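Local coordinates for protein kinase A regulatory subunit (Trypanosoma cruzi, PDB 6HYQ) that probably regulates the catalytic subunit of protein kinase A through two cyclic nucleotide-binding domains, each of which holds a guanosine here, at residues A[88-93]-A[103-108]; A[163-168]-A[266-271]; A[208-213]-A[246-251]. All blocks are in the same frame, centred on the assembly; numbering follows the deposited sequence. Where two conformers were deposited one is given.

Interaction 1 (A[88-93]-A[103-108]); sequences SGHADI and KTEGTA. With GMP (guanosine), chain E.
Lys103 pairs with Ala91 where strand 98-103 ends beside strand 91-95, in the cupin-type beta barrel of the first cyclic nucleotide-binding domain. The two form an antiparallel hydrogen-bonded pair: Lys103 N reaches Ala91 O at 2.6 Å, while Ala91 N meets Lys103 O at 3.0 Å from a direction tilted out of the carbonyl plane. The lysine lays CG against Ile93 CD1 (3.7 Å) and then bends at chi2 (-90°), which carries its amine away from 88-93 to a hydrogen bond with Tyr172 OH and a weak one with Ala108 O. Ile93 and the end of Lys103 both border the guanosine.

Thr104 lies alongside His90 and sets CG2 over one face of the imidazole, a CH-pi contact with 4.0 Å from CG2 to the ring centroid, offset toward the rim. Glu105 then grips the first segment with both carboxylate oxygens. OE1 accepts from His90 NE2 at 2.9 Å and OE2 from Gly89 N at 3.2 Å, each donor standing above the carboxylate plane. Ring and carboxylate planes are 66° apart, and the two bonds together fix the rotation of the acid; its charge would tend to stabilise a protonated imidazole.

Gly106, with positive phi, takes the third position of a type II turn running from Thr104 to Thr107, and its O accepts from Asn43 ND2. Thr107 closes the turn by offering both its N and OG1 to Thr104 O, the hydroxyl at 2.5 Å. At Ala108 the chain arrives at the ligand, with Ala108 O 3.2 Å from the ribose O2'.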
loop_
_atom_site.group_PDB
_atom_site.type_symbol
_atom_site.label_atom_id
_atom_site.label_comp_id
_atom_site.label_asym_id
_atom_site.label_seq_id
_atom_site.Cartn_x
_atom_site.Cartn_y
_atom_site.Cartn_z
ATOM N N SER A 88 -16.311 7.456 2.293
ATOM C CA SER A 88 -16.668 7.338 3.701
ATOM C C SER A 88 -17.638 6.193 3.865
ATOM O O SER A 88 -18.471 5.947 2.980
ATOM C CB SER A 88 -17.299 8.637 4.216
ATOM O OG SER A 88 -18.261 9.116 3.309
ATOM N N GLY A 89 -17.525 5.486 4.975
ATOM C CA GLY A 89 -18.438 4.400 5.232
ATOM C C GLY A 89 -17.800 3.061 4.940
ATOM O O GLY A 89 -16.780 2.965 4.271
ATOM N N HIS A 90 -18.444 2.020 5.435
ATOM C CA HIS A 90 -17.932 0.648 5.346
ATOM C C HIS A 90 -18.891 -0.273 4.581
ATOM O O HIS A 90 -20.088 0.012 4.426
ATOM C CB HIS A 90 -17.678 0.082 6.759
ATOM C CG HIS A 90 -16.690 0.860 7.545
ATOM N ND1 HIS A 90 -16.540 0.720 8.907
ATOM C CD2 HIS A 90 -15.764 1.770 7.151
ATOM C CE1 HIS A 90 -15.559 1.511 9.319
ATOM N NE2 HIS A 90 -15.081 2.171 8.277
ATOM N N ALA A 91 -18.352 -1.417 4.163
ATOM C CA ALA A 91 -19.087 -2.395 3.371
ATOM C C ALA A 91 -18.387 -3.748 3.469
ATOM O O ALA A 91 -17.163 -3.842 3.379
ATOM C CB ALA A 91 -19.257 -1.937 1.908
ATOM N N ASP A 92 -19.215 -4.779 3.668
ATOM C CA ASP A 92 -18.823 -6.168 3.919
ATOM C C ASP A 92 -18.682 -6.897 2.590
ATOM O O ASP A 92 -19.455 -6.661 1.640
ATOM C CB ASP A 92 -19.860 -6.912 4.782
ATOM C CG ASP A 92 -19.931 -6.432 6.206
ATOM O OD1 ASP A 92 -18.948 -5.878 6.710
ATOM O OD2 ASP A 92 -20.984 -6.632 6.840
ATOM N N ILE A 93 -17.731 -7.828 2.554
ATOM C CA ILE A 93 -17.595 -8.766 1.446
ATOM C C ILE A 93 -18.231 -10.091 1.856
ATOM O O ILE A 93 -17.837 -10.714 2.843
ATOM C CB ILE A 93 -16.106 -8.970 1.066
ATOM C CG1 ILE A 93 -15.407 -7.638 0.705
ATOM C CG2 ILE A 93 -15.987 -10.016 -0.099
ATOM C CD1 ILE A 93 -15.937 -6.918 -0.438
ATOM N N LYS A 103 -14.604 -3.665 4.015
ATOM C CA LYS A 103 -14.048 -2.622 3.163
ATOM C C LYS A 103 -14.341 -1.245 3.757
ATOM O O LYS A 103 -15.486 -0.804 3.756
ATOM C CB LYS A 103 -14.640 -2.706 1.762
ATOM C CG LYS A 103 -14.179 -3.958 1.044
ATOM C CD LYS A 103 -12.885 -3.660 0.273
ATOM C CE LYS A 103 -12.420 -4.929 -0.454
ATOM N NZ LYS A 103 -11.109 -4.849 -1.090
ATOM N N THR A 104 -13.290 -0.539 4.181
ATOM C CA THR A 104 -13.392 0.775 4.793
ATOM C C THR A 104 -12.985 1.945 3.839
ATOM O O THR A 104 -12.767 1.797 2.626
ATOM C CB THR A 104 -12.538 0.758 6.061
ATOM O OG1 THR A 104 -11.149 0.885 5.752
ATOM C CG2 THR A 104 -12.774 -0.532 6.826
ATOM N N GLU A 105 -12.936 3.143 4.397
ATOM C CA GLU A 105 -12.713 4.287 3.543
ATOM C C GLU A 105 -11.345 4.159 2.887
ATOM O O GLU A 105 -10.382 3.679 3.492
ATOM C CB GLU A 105 -12.811 5.624 4.317
ATOM C CG GLU A 105 -12.513 5.580 5.799
ATOM C CD GLU A 105 -13.767 5.459 6.623
ATOM O OE1 GLU A 105 -13.795 4.671 7.582
ATOM O OE2 GLU A 105 -14.740 6.149 6.292
ATOM N N GLY A 106 -11.277 4.617 1.637
ATOM C CA GLY A 106 -10.084 4.598 0.835
ATOM C C GLY A 106 -9.901 3.384 -0.048
ATOM O O GLY A 106 -9.098 3.453 -0.994
ATOM N N THR A 107 -10.619 2.295 0.239
ATOM C CA THR A 107 -10.550 1.011 -0.441
ATOM C C THR A 107 -11.542 0.980 -1.583
ATOM O O THR A 107 -12.390 1.882 -1.719
ATOM C CB THR A 107 -10.797 -0.154 0.537
ATOM O OG1 THR A 107 -12.109 -0.062 1.089
ATOM C CG2 THR A 107 -9.789 -0.147 1.671
ATOM N N ALA A 108 -11.475 -0.123 -2.378
ATOM C CA ALA A 108 -12.121 -0.245 -3.677
ATOM C C ALA A 108 -12.806 -1.596 -3.775
ATOM O O ALA A 108 -12.322 -2.596 -3.253
ATOM C CB ALA A 108 -11.129 -0.098 -4.842
HETATM O "O5'" GMP E . -16.242 -9.405 -5.837
HETATM C "C5'" GMP E . -16.565 -8.026 -5.719
HETATM C "C4'" GMP E . -15.492 -7.233 -5.000
HETATM O "O4'" GMP E . -15.327 -7.745 -3.651
HETATM C "C3'" GMP E . -14.075 -7.245 -5.595
HETATM O "O3'" GMP E . -13.913 -6.311 -6.641
HETATM C "C2'" GMP E . -13.179 -6.956 -4.403
HETATM O "O2'" GMP E . -13.024 -5.534 -4.160
HETATM C "C1'" GMP E . -13.958 -7.630 -3.261
HETATM N N9 GMP E . -13.501 -8.998 -3.050
HETATM C C8 GMP E . -13.890 -10.055 -3.806
HETATM N N7 GMP E . -13.310 -11.151 -3.309
HETATM C C5 GMP E . -12.588 -10.729 -2.270
HETATM C C6 GMP E . -11.707 -11.463 -1.284
HETATM O O6 GMP E . -11.547 -12.655 -1.388
HETATM N N1 GMP E . -11.083 -10.697 -0.242
HETATM C C2 GMP E . -11.218 -9.284 -0.114
HETATM N N2 GMP E . -10.481 -8.667 0.979
HETATM N N3 GMP E . -12.065 -8.595 -1.013
HETATM C C4 GMP E . -12.713 -9.383 -2.104
#

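Interaction 2 (A[163-168]-A[266-271]); sequences VPFLGG and MCLGPV
Leu166 and Leu268 reach each other with matching torsions: in both, CG sits beside the backbone N (chi1 -68° and -62°) and the chain runs on extended through chi2. The two side chains meet at an angle, Leu166 CD2 lying 3.9 Å from Leu268 CD2; Leu268 was modelled in two conformers, and its contacts are those of one of them. Phe165 presents the edge of its ring to the same leucine, with CE2 4.4 Å from Leu268 CD1. One face of that ring is covered from within its own segment by Leu166 CD2, 3.6 Å above the plane and offset toward the rim.

Val271 makes the other main contact. Its CB points toward 163-168, CG1 rests 3.5 Å from Phe165 O, and CG2 touches both Phe165 CD2 and Leu166 CD2 at longer range. At the solvent-exposed end Pro270 CB packs loosely on Gly168 O. No polar group bonds across the contact; within the segments Leu166 N bonds to Val163 O at 2.8 Å, and Val271 N to Leu268 O at 2.9 Å.

Leu177 of helix 171-179 packs on both leucines, and His232 meets the Phe165 ring. Helix 149-160, the 3-10 turn 164-166 and helix 171-179 together match the N3A motif of cyclic nucleotide-binding domains, docked here against the end of helix 264-268, which follows the second barrel, and the residues just after it.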
loop_
_atom_site.group_PDB
_atom_site.type_symbol
_atom_site.label_atom_id
_atom_site.label_comp_id
_atom_site.label_asym_id
_atom_site.label_seq_id
_atom_site.Cartn_x
_atom_site.Cartn_y
_atom_site.Cartn_z
ATOM N N VAL A 163 7.778 -14.487 2.278
ATOM C CA VAL A 163 8.407 -13.491 3.133
ATOM C C VAL A 163 7.786 -13.596 4.532
ATOM O O VAL A 163 6.621 -13.190 4.694
ATOM C CB VAL A 163 8.247 -12.053 2.589
ATOM C CG1 VAL A 163 8.685 -10.950 3.624
ATOM C CG2 VAL A 163 9.085 -11.841 1.350
ATOM N N PRO A 164 8.545 -13.958 5.554
ATOM C CA PRO A 164 7.958 -14.283 6.852
ATOM C C PRO A 164 7.041 -13.255 7.463
ATOM O O PRO A 164 6.016 -13.612 8.033
ATOM C CB PRO A 164 9.187 -14.504 7.774
ATOM C CG PRO A 164 10.286 -14.921 6.819
ATOM C CD PRO A 164 9.989 -14.038 5.566
ATOM N N PHE A 165 7.430 -12.031 7.497
ATOM C CA PHE A 165 6.587 -11.076 8.215
ATOM C C PHE A 165 5.275 -10.832 7.486
ATOM O O PHE A 165 4.350 -10.268 8.078
ATOM C CB PHE A 165 7.387 -9.774 8.422
ATOM C CG PHE A 165 7.335 -8.811 7.298
ATOM C CD1 PHE A 165 8.138 -8.993 6.206
ATOM C CD2 PHE A 165 6.544 -7.664 7.357
ATOM C CE1 PHE A 165 8.135 -8.086 5.204
ATOM C CE2 PHE A 165 6.592 -6.736 6.329
ATOM C CZ PHE A 165 7.385 -6.983 5.265
ATOM N N LEU A 166 5.147 -11.299 6.234
ATOM C CA LEU A 166 3.892 -11.171 5.523
ATOM C C LEU A 166 2.974 -12.384 5.758
ATOM O O LEU A 166 1.876 -12.475 5.181
ATOM C CB LEU A 166 4.209 -10.954 4.018
ATOM C CG LEU A 166 4.895 -9.584 3.709
ATOM C CD1 LEU A 166 5.048 -9.423 2.186
ATOM C CD2 LEU A 166 4.094 -8.385 4.275
ATOM N N GLY A 167 3.355 -13.246 6.663
ATOM C CA GLY A 167 2.534 -14.417 6.980
ATOM C C GLY A 167 1.069 -14.122 7.226
ATOM O O GLY A 167 0.196 -14.945 6.924
ATOM N N GLY A 168 0.778 -12.977 7.865
ATOM C CA GLY A 168 -0.561 -12.654 8.307
ATOM C C GLY A 168 -1.418 -11.950 7.263
ATOM O O GLY A 168 -2.493 -11.477 7.622
ATOM N N MET A 266 -2.484 1.137 4.343
ATOM C CA MET A 266 -3.507 0.449 3.541
ATOM C C MET A 266 -3.125 -0.998 3.237
ATOM O O MET A 266 -4.010 -1.835 3.040
ATOM C CB MET A 266 -3.773 1.180 2.210
ATOM C CG MET A 266 -4.627 0.315 1.228
ATOM S SD MET A 266 -5.827 1.060 0.100
ATOM C CE MET A 266 -5.898 -0.122 -1.258
ATOM N N CYS A 267 -1.826 -1.315 3.214
ATOM C CA CYS A 267 -1.303 -2.579 2.688
ATOM C C CYS A 267 -0.681 -3.497 3.732
ATOM O O CYS A 267 -0.816 -4.713 3.621
ATOM C CB CYS A 267 -0.225 -2.320 1.616
ATOM S SG CYS A 267 -0.717 -1.816 0.032
ATOM N N LEU A 268 0.026 -2.950 4.718
ATOM C CA LEU A 268 0.635 -3.733 5.787
ATOM C C LEU A 268 -0.168 -3.736 7.068
ATOM O O LEU A 268 0.256 -4.399 8.030
ATOM C CB LEU A 268 2.060 -3.220 6.018
ATOM C CG LEU A 268 2.906 -3.423 4.725
ATOM C CD1 LEU A 268 4.364 -3.124 5.005
ATOM C CD2 LEU A 268 2.747 -4.773 4.170
ATOM N N GLY A 269 -1.335 -3.085 7.081
ATOM C CA GLY A 269 -2.234 -3.063 8.214
ATOM C C GLY A 269 -2.322 -4.311 9.071
ATOM O O GLY A 269 -2.123 -4.232 10.285
ATOM N N PRO A 270 -2.653 -5.476 8.491
ATOM C CA PRO A 270 -2.878 -6.678 9.318
ATOM C C PRO A 270 -1.601 -7.312 9.846
ATOM O O PRO A 270 -1.697 -8.281 10.595
ATOM C CB PRO A 270 -3.607 -7.614 8.384
ATOM C CG PRO A 270 -4.012 -6.711 7.226
ATOM C CD PRO A 270 -3.029 -5.705 7.097
ATOM N N VAL A 271 -0.415 -6.786 9.480
ATOM C CA VAL A 271 0.866 -7.239 10.024
ATOM C C VAL A 271 1.572 -6.162 10.817
ATOM O O VAL A 271 2.676 -6.413 11.362
ATOM C CB VAL A 271 1.815 -7.777 8.908
ATOM C CG1 VAL A 271 1.142 -8.860 8.024
ATOM C CG2 VAL A 271 2.335 -6.655 7.968
#

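Interaction 3 (A[208-213]-A[246-251]); sequences GTVEVI and ADVVAT. With GMP (guanosine), chain F.
Val210, Val212, Val248 and Ala250 project from one face of this antiparallel ladder, and Glu211, Ile213, Asp247 and Val249 from the other. On the face of Val210 and Val212, Val212 CG1 is anti to the backbone N (chi1 -179°), which brings it against both Ala246 CB (3.6 Å) and the guanosine N9 (3.5 Å). Val248 CG2 touches the ribose O4' at 3.6 Å, while its CG1 turns the other way and meets Val210 CG2 at 3.7 Å.

On the opposite face Glu211 lies alongside Val249, pointing the same way, and its extended chain passes Thr251 at an angle, with CG 3.8 Å from Thr251 CG2. Ile213, modelled in two conformers, angles CD1 across to Val249 CG2. Asp247 OD2 stays beside Ile213 and forms a salt bridge with Arg215, while OD1 accepts a hydrogen bond from Tyr195 N.

Paired backbone bonds join Glu211 with Val249 and Ile213 with Asp247; Glu211 N to Val249 O is 2.8 Å and nearly straight (174°). Beyond the last bridge, Thr251 N also bonds to Thr209 O. The strands' N-to-C directions differ by 155°, and Val212 and Val248 line the nucleotide pocket of the second cupin-type barrel.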
loop_
_atom_site.group_PDB
_atom_site.type_symbol
_atom_site.label_atom_id
_atom_site.label_comp_id
_atom_site.label_asym_id
_atom_site.label_seq_id
_atom_site.Cartn_x
_atom_site.Cartn_y
_atom_site.Cartn_z
ATOM N N GLY A 208 20.744 -9.794 -1.744
ATOM C CA GLY A 208 21.887 -9.015 -1.301
ATOM C C GLY A 208 21.783 -8.883 0.207
ATOM O O GLY A 208 20.933 -9.513 0.839
ATOM N N THR A 209 22.671 -8.064 0.781
ATOM C CA THR A 209 22.802 -7.852 2.215
ATOM C C THR A 209 22.934 -6.372 2.510
ATOM O O THR A 209 23.430 -5.595 1.677
ATOM C CB THR A 209 23.999 -8.657 2.752
ATOM O OG1 THR A 209 23.716 -10.045 2.563
ATOM C CG2 THR A 209 24.357 -8.291 4.317
ATOM N N VAL A 210 22.413 -5.945 3.651
ATOM C CA VAL A 210 22.575 -4.537 4.031
ATOM C C VAL A 210 23.069 -4.414 5.459
ATOM O O VAL A 210 22.834 -5.287 6.298
ATOM C CB VAL A 210 21.262 -3.739 3.908
ATOM C CG1 VAL A 210 20.636 -4.066 2.583
ATOM C CG2 VAL A 210 20.343 -4.133 5.013
ATOM N N GLU A 211 23.689 -3.268 5.722
ATOM C CA GLU A 211 24.093 -2.872 7.073
ATOM C C GLU A 211 23.322 -1.606 7.488
ATOM O O GLU A 211 23.121 -0.674 6.707
ATOM C CB GLU A 211 25.606 -2.562 7.184
ATOM C CG GLU A 211 26.053 -1.441 6.298
ATOM C CD GLU A 211 27.552 -1.217 6.291
ATOM O OE1 GLU A 211 28.029 -0.552 5.336
ATOM O OE2 GLU A 211 28.252 -1.699 7.217
ATOM N N VAL A 212 22.940 -1.645 8.778
ATOM C CA VAL A 212 22.213 -0.603 9.504
ATOM C C VAL A 212 23.278 0.094 10.359
ATOM O O VAL A 212 23.916 -0.559 11.182
ATOM C CB VAL A 212 21.104 -1.212 10.361
ATOM C CG1 VAL A 212 20.323 -0.138 11.105
ATOM C CG2 VAL A 212 20.194 -2.137 9.461
ATOM N N ILE A 213 23.523 1.412 10.134
ATOM C CA ILE A 213 24.608 2.146 10.794
ATOM C C ILE A 213 23.954 3.246 11.604
ATOM O O ILE A 213 23.511 4.265 11.047
ATOM C CB ILE A 213 25.625 2.728 9.817
ATOM C CG1 ILE A 213 26.225 1.616 8.942
ATOM C CG2 ILE A 213 26.673 3.549 10.632
ATOM C CD1 ILE A 213 27.108 2.086 7.815
ATOM N N ALA A 246 18.820 5.637 11.793
ATOM C CA ALA A 246 19.987 4.901 11.308
ATOM C C ALA A 246 20.158 5.089 9.820
ATOM O O ALA A 246 19.187 5.421 9.112
ATOM C CB ALA A 246 19.849 3.392 11.562
ATOM N N ASP A 247 21.388 4.930 9.367
ATOM C CA ASP A 247 21.679 4.685 7.952
ATOM C C ASP A 247 21.425 3.220 7.670
ATOM O O ASP A 247 21.717 2.358 8.510
ATOM C CB ASP A 247 23.136 4.951 7.533
ATOM C CG ASP A 247 23.682 6.347 7.912
ATOM O OD1 ASP A 247 23.079 7.399 7.639
ATOM O OD2 ASP A 247 24.821 6.394 8.410
ATOM N N VAL A 248 20.968 2.940 6.434
ATOM C CA VAL A 248 20.945 1.588 5.919
ATOM C C VAL A 248 21.684 1.649 4.633
ATOM O O VAL A 248 21.284 2.437 3.724
ATOM C CB VAL A 248 19.539 1.030 5.691
ATOM C CG1 VAL A 248 19.660 -0.550 5.212
ATOM C CG2 VAL A 248 18.665 1.145 6.924
ATOM N N VAL A 249 22.755 0.861 4.546
ATOM C CA VAL A 249 23.654 0.889 3.409
ATOM C C VAL A 249 23.819 -0.541 2.804
ATOM O O VAL A 249 24.072 -1.524 3.519
ATOM C CB VAL A 249 25.042 1.444 3.769
ATOM C CG1 VAL A 249 25.726 1.681 2.566
ATOM C CG2 VAL A 249 24.954 2.832 4.508
ATOM N N ALA A 250 23.818 -0.616 1.469
ATOM C CA ALA A 250 24.051 -1.892 0.800
ATOM C C ALA A 250 25.498 -2.329 1.024
ATOM O O ALA A 250 26.428 -1.537 0.859
ATOM C CB ALA A 250 23.759 -1.774 -0.711
ATOM N N THR A 251 25.700 -3.572 1.431
ATOM C CA THR A 251 27.050 -4.106 1.398
ATOM C C THR A 251 27.305 -4.880 0.133
ATOM O O THR A 251 28.457 -5.161 -0.154
ATOM C CB THR A 251 27.370 -5.017 2.608
ATOM O OG1 THR A 251 26.638 -6.262 2.564
ATOM C CG2 THR A 251 27.150 -4.256 3.948
HETATM O "O5'" GMP F . 15.988 4.011 11.139
HETATM C "C5'" GMP F . 16.172 3.588 9.785
HETATM C "C4'" GMP F . 15.863 2.120 9.633
HETATM O "O4'" GMP F . 16.970 1.358 10.137
HETATM C "C3'" GMP F . 14.659 1.579 10.391
HETATM O "O3'" GMP F . 13.416 1.845 9.754
HETATM C "C2'" GMP F . 14.997 0.099 10.478
HETATM O "O2'" GMP F . 14.660 -0.519 9.222
HETATM C "C1'" GMP F . 16.532 0.147 10.642
HETATM N N9 GMP F . 16.931 0.123 12.037
HETATM C C8 GMP F . 16.928 1.228 12.837
HETATM N N7 GMP F . 17.286 0.875 14.088
HETATM C C5 GMP F . 17.427 -0.450 14.055
HETATM C C6 GMP F . 17.788 -1.442 15.132
HETATM O O6 GMP F . 18.005 -1.085 16.279
HETATM N N1 GMP F . 17.910 -2.799 14.763
HETATM C C2 GMP F . 17.668 -3.283 13.444
HETATM N N2 GMP F . 17.765 -4.719 13.092
HETATM N N3 GMP F . 17.306 -2.330 12.464
HETATM C C4 GMP F . 17.221 -0.908 12.784
#

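Interactions 1 and 3 belong to the two cyclic nucleotide-binding barrels, on opposite sides of the chain's centre and with centres about 38 Å apart. Each abuts its own guanosine, yet they use different strand pairs: interaction 1 is the end of neighbours 91-95 and 98-103, partly buried, where one backbone pair is supplemented by side-chain bonds from Glu105, whereas interaction 3 is a regular, buried ladder between 210-215 and 247-250. Interaction 2 lies between them and is a largely buried meeting, without hydrogen bonds between the segments, of a 3-10 turn and a helix end. It encloses interaction 3 along the chain, and it touches interaction 1 through Met266 and Gly106, bringing elements of the two domains together.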